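PDB 3QUF: extracellular solute-binding protein, family 1 from Bifidobacterium longum subsp. infantis ATCC 15697, which probably captures a solute, perhaps a sugar or oligosaccharide, outside the cell and delivers it to an ABC importer. Local coordinates for residues A[55-60]-A[314-319]; A[158-163]-A[226-231]; A[249-254]-A[269-274]. All coordinates share one frame; numbering follows the deposited sequence. Where two conformers were deposited one is given.

The contacts fall at two ends of a two-lobed fold consistent with a periplasmic-binding-protein architecture. Contact 1 joins strand 57-63, which pairs in parallel with strand 30-36, to helix 311-324; its centre is about 51 Å from that of contact 2, across the chain's centre, and about 43 Å from that of contact 3. Contacts 2 and 3 are closer, with centres about 25 Å apart and nearest atoms about 11 Å apart. Along the chain, 55-60 comes first and 314-319 last, so contact 1 encloses both other contacts, which follow one another: helices 223-234 and 247-255 are consecutive. This order is consistent with a first lobe completed by chain returning from the second, as in two-lobed binding proteins.

Contact 1: residues A[55-60]-A[314-319]; sequences PDITLD and KAAAKK
Ile-57 and Ala-316 bring their CA atoms to 6.7 Å, the nearest backbone approach between the start of strand 57-63 and helix 311-324. The strand belongs to a beta-alpha-beta unit: it pairs in parallel with strand 30-36, and helix 40-53 makes the connection. No hydrogen bond crosses directly between the two segments, and their small shared surface, 148 Å², is carried mainly by apolar packing. Ile-57 sends its longer branch to the helix: CG1 stands anti to the carbonyl carbon (chi1 -58°) and the extended chi2 of 172° carries CD1 outward, to 3.6 Å from Ala-316 CB. Ile-57 CG2, the other branch, stays 4.1 Å from Ala-316 CB. Phe-50 of helix 40-53 and Ile-32 also touch Ile-57, whose side chain is buried. On the exposed side the extended Lys-319 chain passes alongside, its CD 3.9 Å from Ile-57 CD1. Lys-319 NZ lies 4.0 Å from Asp-56 OD2 in the conformer given, too far for a salt bridge though the opposite charges probably attract. Asp-56 was modelled in two conformers, so its water link is tentative: in one conformer, water 1 donates to Asp-56 OD1 at 2.8 Å and accepts from Lys-319 NZ at 3.0 Å.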
loop_
_atom_site.group_PDB
_atom_site.type_symbol
_atom_site.label_atom_id
_atom_site.label_comp_id
_atom_site.label_asym_id
_atom_site.label_seq_id
_atom_site.Cartn_x
_atom_site.Cartn_y
_atom_site.Cartn_z
ATOM N N PRO A 55 -29.801 3.156 -17.299
ATOM C CA PRO A 55 -30.215 2.625 -18.579
ATOM C C PRO A 55 -29.829 3.512 -19.737
ATOM O O PRO A 55 -29.799 3.042 -20.852
ATOM C CB PRO A 55 -31.736 2.534 -18.435
ATOM C CG PRO A 55 -32.069 3.561 -17.432
ATOM C CD PRO A 55 -30.965 3.501 -16.455
ATOM N N ASP A 56 -29.572 4.798 -19.460
ATOM C CA ASP A 56 -29.202 5.832 -20.381
ATOM C C ASP A 56 -27.701 5.822 -20.706
ATOM O O ASP A 56 -27.250 6.644 -21.484
ATOM C CB ASP A 56 -29.547 7.189 -19.713
ATOM C CG ASP A 56 -28.838 7.407 -18.333
ATOM O OD1 ASP A 56 -28.894 6.551 -17.376
ATOM O OD2 ASP A 56 -28.178 8.483 -18.222
ATOM N N ILE A 57 -26.935 4.972 -20.029
ATOM C CA ILE A 57 -25.470 4.951 -20.226
ATOM C C ILE A 57 -25.048 3.605 -20.741
ATOM O O ILE A 57 -25.421 2.581 -20.153
ATOM C CB ILE A 57 -24.726 5.315 -18.944
ATOM C CG1 ILE A 57 -25.181 6.718 -18.495
ATOM C CG2 ILE A 57 -23.137 5.184 -19.126
ATOM C CD1 ILE A 57 -24.697 7.162 -17.160
ATOM N N THR A 58 -24.309 3.605 -21.848
ATOM C CA THR A 58 -23.726 2.397 -22.392
ATOM C C THR A 58 -22.245 2.416 -22.043
ATOM O O THR A 58 -21.542 3.301 -22.524
ATOM C CB THR A 58 -23.867 2.360 -23.937
ATOM O OG1 THR A 58 -25.265 2.364 -24.317
ATOM C CG2 THR A 58 -23.165 1.099 -24.508
ATOM N N LEU A 59 -21.785 1.438 -21.268
ATOM C CA LEU A 59 -20.384 1.371 -20.847
ATOM C C LEU A 59 -19.650 0.240 -21.571
ATOM O O LEU A 59 -20.067 -0.921 -21.499
ATOM C CB LEU A 59 -20.329 1.226 -19.340
ATOM C CG LEU A 59 -18.970 1.144 -18.671
ATOM C CD1 LEU A 59 -18.136 2.381 -18.994
ATOM C CD2 LEU A 59 -19.039 0.971 -17.114
ATOM N N ASP A 60 -18.645 0.592 -22.352
ATOM C CA ASP A 60 -17.784 -0.367 -23.065
ATOM C C ASP A 60 -16.517 -0.507 -22.241
ATOM O O ASP A 60 -15.769 0.460 -22.089
ATOM C CB ASP A 60 -17.446 0.145 -24.473
ATOM C CG ASP A 60 -16.508 -0.796 -25.251
ATOM O OD1 ASP A 60 -16.489 -2.007 -24.976
ATOM O OD2 ASP A 60 -15.797 -0.317 -26.156
ATOM N N LYS A 314 -18.477 13.028 -19.919
ATOM C CA LYS A 314 -17.966 13.358 -18.610
ATOM C C LYS A 314 -19.034 13.195 -17.540
ATOM O O LYS A 314 -18.776 12.635 -16.463
ATOM C CB LYS A 314 -17.373 14.757 -18.597
ATOM C CG LYS A 314 -16.016 14.798 -19.354
ATOM C CD LYS A 314 -15.205 16.094 -19.196
ATOM C CE LYS A 314 -15.984 17.314 -19.497
ATOM N NZ LYS A 314 -15.316 18.619 -19.014
ATOM N N ALA A 315 -20.227 13.671 -17.841
ATOM C CA ALA A 315 -21.353 13.554 -16.895
ATOM C C ALA A 315 -21.665 12.082 -16.566
ATOM O O ALA A 315 -21.907 11.688 -15.433
ATOM C CB ALA A 315 -22.575 14.240 -17.464
ATOM N N ALA A 316 -21.647 11.237 -17.585
ATOM C CA ALA A 316 -21.913 9.822 -17.409
ATOM C C ALA A 316 -20.788 9.156 -16.598
ATOM O O ALA A 316 -21.048 8.283 -15.757
ATOM C CB ALA A 316 -22.083 9.117 -18.782
ATOM N N ALA A 317 -19.547 9.517 -16.882
ATOM C CA ALA A 317 -18.390 8.998 -16.147
ATOM C C ALA A 317 -18.436 9.370 -14.671
ATOM O O ALA A 317 -18.103 8.546 -13.800
ATOM C CB ALA A 317 -17.077 9.448 -16.837
ATOM N N LYS A 318 -18.892 10.585 -14.380
ATOM C CA LYS A 318 -19.084 10.996 -12.995
ATOM C C LYS A 318 -20.135 10.104 -12.299
ATOM O O LYS A 318 -19.991 9.811 -11.100
ATOM C CB LYS A 318 -19.477 12.460 -12.902
ATOM C CG LYS A 318 -18.318 13.379 -13.273
ATOM C CD LYS A 318 -18.715 14.866 -13.226
ATOM C CE LYS A 318 -17.596 15.800 -13.630
ATOM N NZ LYS A 318 -18.096 17.207 -13.744
ATOM N N LYS A 319 -21.183 9.712 -13.026
ATOM C CA LYS A 319 -22.160 8.761 -12.447
ATOM C C LYS A 319 -21.531 7.402 -12.132
ATOM O O LYS A 319 -21.885 6.761 -11.145
ATOM C CB LYS A 319 -23.373 8.592 -13.364
ATOM C CG LYS A 319 -24.288 9.795 -13.358
ATOM C CD LYS A 319 -25.556 9.505 -14.173
ATOM C CE LYS A 319 -26.535 10.683 -14.193
ATOM N NZ LYS A 319 -27.917 10.228 -14.600
HETATM O O HOH W 1 -28.586 7.297 -14.719
#

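Contact 2: residues A[158-163]-A[226-231]; sequences KTWDEF and FKRWEA
A capping box starts helix 160-172, and in its first turn Trp-160 and Asp-161 meet Arg-228 and Trp-229 of helix 223-234. In the box, Thr-159 N donates to Glu-162 OE1 at 2.8 Å, while Glu-162 N returns a weak bond to Thr-159 OG1. Trp-160 CG lies anti to the backbone N (chi1 -169°), carrying the indole across to the other helix, where NE1 donates to Arg-228 O at 2.9 Å. The bond is bent, 137° at the hydrogen, and comes from well above the carbonyl plane. Further along the indole, Trp-160 CZ2 reaches 3.8 Å from Trp-229 CD1; the ring planes are 24° apart but slid so far that they barely overlap. Asp-161 OD1 forms a salt bridge with Arg-228 NH2, its carboxylate almost perpendicular to the guanidinium, but Asp-161 has two conformers and the modelled 2.4 Å is doubtfully short. Were Trp-160 replaced by an alanine, Arg-228 O would probably lose this donor and a gap would open beside Trp-229. Phe-163 CD2 sits over one indole face, offset toward its rim, 3.7 Å above the Trp-160 plane. Leu-193 of helix 188-199 touches both Trp-160 and Arg-228, Ser-189 there accepts from Trp-229 NE1, and helix 376-391 packs on Trp-229.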
loop_
_atom_site.group_PDB
_atom_site.type_symbol
_atom_site.label_atom_id
_atom_site.label_comp_id
_atom_site.label_asym_id
_atom_site.label_seq_id
_atom_site.Cartn_x
_atom_site.Cartn_y
_atom_site.Cartn_z
ATOM N N LYS A 158 5.452 -2.793 21.663
ATOM C CA LYS A 158 4.941 -1.533 21.189
ATOM C C LYS A 158 5.989 -0.683 20.469
ATOM O O LYS A 158 5.626 0.066 19.586
ATOM C CB LYS A 158 4.315 -0.761 22.342
ATOM C CG LYS A 158 2.987 -1.374 22.749
ATOM C CD LYS A 158 2.320 -0.553 23.858
ATOM C CE LYS A 158 0.964 -1.158 24.251
ATOM N NZ LYS A 158 0.208 -1.654 23.059
ATOM N N THR A 159 7.270 -0.799 20.846
ATOM C CA THR A 159 8.314 -0.000 20.235
ATOM C C THR A 159 9.367 -0.875 19.611
ATOM O O THR A 159 9.544 -2.018 19.984
ATOM C CB THR A 159 8.987 0.909 21.272
ATOM O OG1 THR A 159 9.696 0.091 22.217
ATOM C CG2 THR A 159 7.932 1.763 21.991
ATOM N N TRP A 160 10.084 -0.314 18.660
ATOM C CA TRP A 160 11.146 -1.041 17.989
ATOM C C TRP A 160 12.246 -1.557 18.947
ATOM O O TRP A 160 12.748 -2.682 18.793
ATOM C CB TRP A 160 11.719 -0.160 16.877
ATOM C CG TRP A 160 12.613 -0.883 15.973
ATOM C CD1 TRP A 160 13.971 -0.812 15.936
ATOM C CD2 TRP A 160 12.230 -1.753 14.910
ATOM N NE1 TRP A 160 14.468 -1.632 14.942
ATOM C CE2 TRP A 160 13.417 -2.221 14.299
ATOM C CE3 TRP A 160 10.996 -2.197 14.421
ATOM C CZ2 TRP A 160 13.409 -3.098 13.223
ATOM C CZ3 TRP A 160 10.989 -3.081 13.364
ATOM C CH2 TRP A 160 12.192 -3.513 12.765
ATOM N N ASP A 161 12.623 -0.744 19.934
ATOM C CA ASP A 161 13.630 -1.170 20.902
ATOM C C ASP A 161 13.127 -2.421 21.647
ATOM O O ASP A 161 13.883 -3.375 21.858
ATOM C CB ASP A 161 13.963 -0.021 21.873
ATOM C CG ASP A 161 14.556 1.190 21.165
ATOM O OD1 ASP A 161 14.698 1.155 19.927
ATOM O OD2 ASP A 161 14.890 2.186 21.844
ATOM N N GLU A 162 11.848 -2.437 22.013
ATOM C CA GLU A 162 11.245 -3.617 22.665
ATOM C C GLU A 162 11.185 -4.829 21.719
ATOM O O GLU A 162 11.331 -5.999 22.123
ATOM C CB GLU A 162 9.839 -3.275 23.191
ATOM C CG GLU A 162 9.803 -2.223 24.308
ATOM C CD GLU A 162 8.452 -1.478 24.434
ATOM O OE1 GLU A 162 7.596 -1.575 23.533
ATOM O OE2 GLU A 162 8.239 -0.797 25.467
ATOM N N PHE A 163 10.950 -4.557 20.446
ATOM C CA PHE A 163 10.987 -5.603 19.433
ATOM C C PHE A 163 12.371 -6.238 19.308
ATOM O O PHE A 163 12.492 -7.466 19.134
ATOM C CB PHE A 163 10.538 -5.015 18.086
ATOM C CG PHE A 163 10.671 -5.952 16.909
ATOM C CD1 PHE A 163 9.768 -6.973 16.715
ATOM C CD2 PHE A 163 11.643 -5.739 15.945
ATOM C CE1 PHE A 163 9.872 -7.816 15.597
ATOM C CE2 PHE A 163 11.741 -6.559 14.837
ATOM C CZ PHE A 163 10.846 -7.601 14.676
ATOM N N PHE A 226 16.952 3.985 9.001
ATOM C CA PHE A 226 17.891 2.939 8.650
ATOM C C PHE A 226 18.764 2.582 9.870
ATOM O O PHE A 226 19.112 1.429 10.046
ATOM C CB PHE A 226 18.813 3.368 7.524
ATOM C CG PHE A 226 18.269 3.172 6.108
ATOM C CD1 PHE A 226 17.716 1.970 5.697
ATOM C CD2 PHE A 226 18.392 4.186 5.177
ATOM C CE1 PHE A 226 17.263 1.801 4.364
ATOM C CE2 PHE A 226 17.964 4.021 3.867
ATOM C CZ PHE A 226 17.400 2.823 3.466
ATOM N N LYS A 227 19.128 3.571 10.678
ATOM C CA LYS A 227 19.967 3.318 11.863
ATOM C C LYS A 227 19.267 2.376 12.832
ATOM O O LYS A 227 19.892 1.469 13.400
ATOM C CB LYS A 227 20.339 4.609 12.600
ATOM C CG LYS A 227 21.384 5.484 11.932
ATOM C CD LYS A 227 21.957 6.522 12.949
ATOM C CE LYS A 227 22.839 7.618 12.299
ATOM N NZ LYS A 227 23.840 7.117 11.321
ATOM N N ARG A 228 17.977 2.612 13.062
ATOM C CA ARG A 228 17.224 1.783 13.982
ATOM C C ARG A 228 16.950 0.420 13.365
ATOM O O ARG A 228 17.031 -0.617 14.036
ATOM C CB ARG A 228 15.943 2.480 14.414
ATOM C CG ARG A 228 16.189 3.795 15.147
ATOM C CD ARG A 228 17.133 3.603 16.373
ATOM N NE ARG A 228 16.631 2.559 17.271
ATOM C CZ ARG A 228 17.376 1.672 17.942
ATOM N NH1 ARG A 228 18.682 1.648 17.820
ATOM N NH2 ARG A 228 16.791 0.767 18.729
ATOM N N TRP A 229 16.684 0.409 12.070
ATOM C CA TRP A 229 16.506 -0.861 11.351
ATOM C C TRP A 229 17.830 -1.654 11.341
ATOM O O TRP A 229 17.811 -2.855 11.601
ATOM C CB TRP A 229 15.978 -0.592 9.918
ATOM C CG TRP A 229 15.265 -1.731 9.275
ATOM C CD1 TRP A 229 14.060 -2.218 9.597
ATOM C CD2 TRP A 229 15.736 -2.520 8.175
ATOM N NE1 TRP A 229 13.721 -3.262 8.760
ATOM C CE2 TRP A 229 14.728 -3.452 7.868
ATOM C CE3 TRP A 229 16.891 -2.500 7.398
ATOM C CZ2 TRP A 229 14.852 -4.388 6.857
ATOM C CZ3 TRP A 229 17.003 -3.415 6.374
ATOM C CH2 TRP A 229 15.993 -4.359 6.122
ATOM N N GLU A 230 18.961 -0.991 11.087
ATOM C CA GLU A 230 20.294 -1.629 11.111
ATOM C C GLU A 230 20.553 -2.233 12.512
ATOM O O GLU A 230 21.121 -3.327 12.642
ATOM C CB GLU A 230 21.394 -0.617 10.726
ATOM C CG GLU A 230 22.831 -1.178 10.716
ATOM C CD GLU A 230 23.912 -0.111 10.471
ATOM O OE1 GLU A 230 23.594 1.100 10.466
ATOM O OE2 GLU A 230 25.094 -0.477 10.300
ATOM N N ALA A 231 20.129 -1.524 13.558
ATOM C CA ALA A 231 20.346 -1.991 14.937
ATOM C C ALA A 231 19.677 -3.344 15.183
ATOM O O ALA A 231 20.229 -4.184 15.902
ATOM C CB ALA A 231 19.843 -0.954 15.961
HETATM O O HOH W 2 14.012 2.635 18.144
#

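Contact 3: residues A[249-254]-A[269-274]; sequences QVKQEF and LPDLQK
Lys-251 and Phe-254 of helix 247-255 meet Asp-271 and Leu-272 of helix 269-274, two helices lying against the mixed sheet of an alpha/beta lobe. Helix 269-274 links strands 259-264 and 279-282, both antiparallel to strand 135-144, consistent with a beta-alpha-beta crossover. The nearest CA atoms, those of Phe-254 and Leu-272, are still 8.7 Å apart, which leaves the contact to side chains.

Between the two segments the polar part is one salt bridge. Lys-251 NZ donates to Asp-271 OD2 at 2.8 Å, using the anti lone pair of that oxygen, the one pointing away from OD1. The lysine gets there by a bend: its chain runs extended as far as CD, then turns at chi3 (76°), which brings Lys-251 CE to 3.6 Å from Asp-271 OD2. The two side chains cross at about a right angle. Asp-268, just before helix 269-274, forms a second salt bridge to NZ, so the amine is held by two carboxylates. Both acids sit near the start of that helix, whose N-terminal dipole would probably favour their negative charge.

The apolar part lies deeper, towards the sheet. Phe-254 and Leu-272 are both buried, and both touch Phe-279 of strand 279-282; Met-262 of strand 259-264 packs on Phe-254 as well. Both leucine methyls approach the CD2-CE2 bond of the phenyl ring obliquely: Leu-272 CD2 lies 3.8 Å from Phe-254 CD2, and Leu-272 CD1 lies 4.0 Å from Phe-254 CE2.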
loop_
_atom_site.group_PDB
_atom_site.type_symbol
_atom_site.label_atom_id
_atom_site.label_comp_id
_atom_site.label_asym_id
_atom_site.label_seq_id
_atom_site.Cartn_x
_atom_site.Cartn_y
_atom_site.Cartn_z
ATOM N N GLN A 249 8.844 -18.801 1.353
ATOM C CA GLN A 249 9.759 -19.447 2.303
ATOM C C GLN A 249 9.577 -18.914 3.732
ATOM O O GLN A 249 9.590 -19.669 4.708
ATOM C CB GLN A 249 11.218 -19.284 1.863
ATOM C CG GLN A 249 11.621 -20.206 0.688
ATOM C CD GLN A 249 12.998 -19.865 0.154
ATOM O OE1 GLN A 249 13.306 -18.698 -0.120
ATOM N NE2 GLN A 249 13.833 -20.892 -0.008
ATOM N N VAL A 250 9.383 -17.614 3.861
ATOM C CA VAL A 250 9.106 -17.041 5.160
ATOM C C VAL A 250 7.821 -17.639 5.738
ATOM O O VAL A 250 7.795 -18.057 6.901
ATOM C CB VAL A 250 9.055 -15.503 5.091
ATOM C CG1 VAL A 250 8.551 -14.896 6.382
ATOM C CG2 VAL A 250 10.460 -14.980 4.790
ATOM N N LYS A 251 6.798 -17.714 4.912
ATOM C CA LYS A 251 5.496 -18.211 5.347
ATOM C C LYS A 251 5.596 -19.667 5.798
ATOM O O LYS A 251 5.019 -20.057 6.803
ATOM C CB LYS A 251 4.442 -18.053 4.262
ATOM C CG LYS A 251 3.050 -18.575 4.696
ATOM C CD LYS A 251 1.888 -18.006 3.910
ATOM C CE LYS A 251 1.757 -18.602 2.545
ATOM N NZ LYS A 251 0.504 -18.091 1.871
ATOM N N GLN A 252 6.364 -20.451 5.054
ATOM C CA GLN A 252 6.613 -21.843 5.409
ATOM C C GLN A 252 7.282 -21.966 6.771
ATOM O O GLN A 252 6.893 -22.809 7.557
ATOM C CB GLN A 252 7.438 -22.502 4.312
ATOM C CG GLN A 252 6.581 -22.961 3.155
ATOM C CD GLN A 252 5.903 -24.317 3.449
ATOM O OE1 GLN A 252 6.298 -25.033 4.366
ATOM N NE2 GLN A 252 4.863 -24.643 2.684
ATOM N N GLU A 253 8.270 -21.122 7.078
ATOM C CA GLU A 253 8.873 -21.152 8.410
ATOM C C GLU A 253 7.872 -20.812 9.519
ATOM O O GLU A 253 7.931 -21.368 10.610
ATOM C CB GLU A 253 10.078 -20.211 8.499
ATOM C CG GLU A 253 11.296 -20.681 7.721
ATOM C CD GLU A 253 11.740 -22.045 8.160
ATOM O OE1 GLU A 253 12.168 -22.166 9.330
ATOM O OE2 GLU A 253 11.622 -22.998 7.354
ATOM N N PHE A 254 6.970 -19.868 9.248
ATOM C CA PHE A 254 5.955 -19.494 10.236
ATOM C C PHE A 254 4.980 -20.664 10.529
ATOM O O PHE A 254 4.767 -21.043 11.683
ATOM C CB PHE A 254 5.219 -18.241 9.768
ATOM C CG PHE A 254 4.356 -17.623 10.810
ATOM C CD1 PHE A 254 4.906 -16.842 11.812
ATOM C CD2 PHE A 254 2.991 -17.841 10.805
ATOM C CE1 PHE A 254 4.114 -16.267 12.790
ATOM C CE2 PHE A 254 2.188 -17.283 11.776
ATOM C CZ PHE A 254 2.739 -16.484 12.755
ATOM N N LEU A 269 -4.400 -15.126 5.423
ATOM C CA LEU A 269 -5.209 -15.583 6.559
ATOM C C LEU A 269 -5.701 -17.008 6.394
ATOM O O LEU A 269 -5.716 -17.755 7.356
ATOM C CB LEU A 269 -6.414 -14.690 6.774
ATOM C CG LEU A 269 -6.117 -13.515 7.674
ATOM C CD1 LEU A 269 -7.279 -12.535 7.540
ATOM C CD2 LEU A 269 -5.939 -14.018 9.119
ATOM N N PRO A 270 -6.113 -17.381 5.186
ATOM C CA PRO A 270 -6.621 -18.747 5.018
ATOM C C PRO A 270 -5.585 -19.816 5.339
ATOM O O PRO A 270 -5.878 -20.792 6.037
ATOM C CB PRO A 270 -6.992 -18.790 3.543
ATOM C CG PRO A 270 -7.375 -17.435 3.222
ATOM C CD PRO A 270 -6.425 -16.554 4.008
ATOM N N ASP A 271 -4.354 -19.607 4.871
ATOM C CA ASP A 271 -3.259 -20.524 5.201
ATOM C C ASP A 271 -2.905 -20.506 6.695
ATOM O O ASP A 271 -2.604 -21.552 7.277
ATOM C CB ASP A 271 -2.018 -20.240 4.341
ATOM C CG ASP A 271 -2.220 -20.586 2.844
ATOM O OD1 ASP A 271 -3.046 -21.462 2.518
ATOM O OD2 ASP A 271 -1.533 -19.967 1.993
ATOM N N LEU A 272 -2.961 -19.337 7.335
ATOM C CA LEU A 272 -2.612 -19.262 8.746
ATOM C C LEU A 272 -3.689 -19.917 9.615
ATOM O O LEU A 272 -3.396 -20.533 10.636
ATOM C CB LEU A 272 -2.361 -17.810 9.165
ATOM C CG LEU A 272 -1.118 -17.148 8.529
ATOM C CD1 LEU A 272 -0.731 -15.925 9.337
ATOM C CD2 LEU A 272 0.099 -18.065 8.376
ATOM N N GLN A 273 -4.938 -19.763 9.205
ATOM C CA GLN A 273 -6.040 -20.357 9.955
ATOM C C GLN A 273 -6.035 -21.875 9.832
ATOM O O GLN A 273 -6.290 -22.564 10.807
ATOM C CB GLN A 273 -7.367 -19.742 9.507
ATOM C CG GLN A 273 -7.613 -18.408 10.204
ATOM C CD GLN A 273 -8.971 -17.802 9.926
ATOM O OE1 GLN A 273 -9.715 -18.261 9.065
ATOM N NE2 GLN A 273 -9.298 -16.746 10.669
ATOM N N LYS A 274 -5.713 -22.372 8.641
ATOM C CA LYS A 274 -5.499 -23.818 8.404
ATOM C C LYS A 274 -4.385 -24.430 9.246
ATOM O O LYS A 274 -4.434 -25.613 9.579
ATOM C CB LYS A 274 -5.162 -24.069 6.925
ATOM C CG LYS A 274 -6.363 -24.220 6.000
ATOM C CD LYS A 274 -7.070 -25.571 6.160
ATOM C CE LYS A 274 -6.265 -26.762 5.603
ATOM N NZ LYS A 274 -7.089 -27.998 5.358
#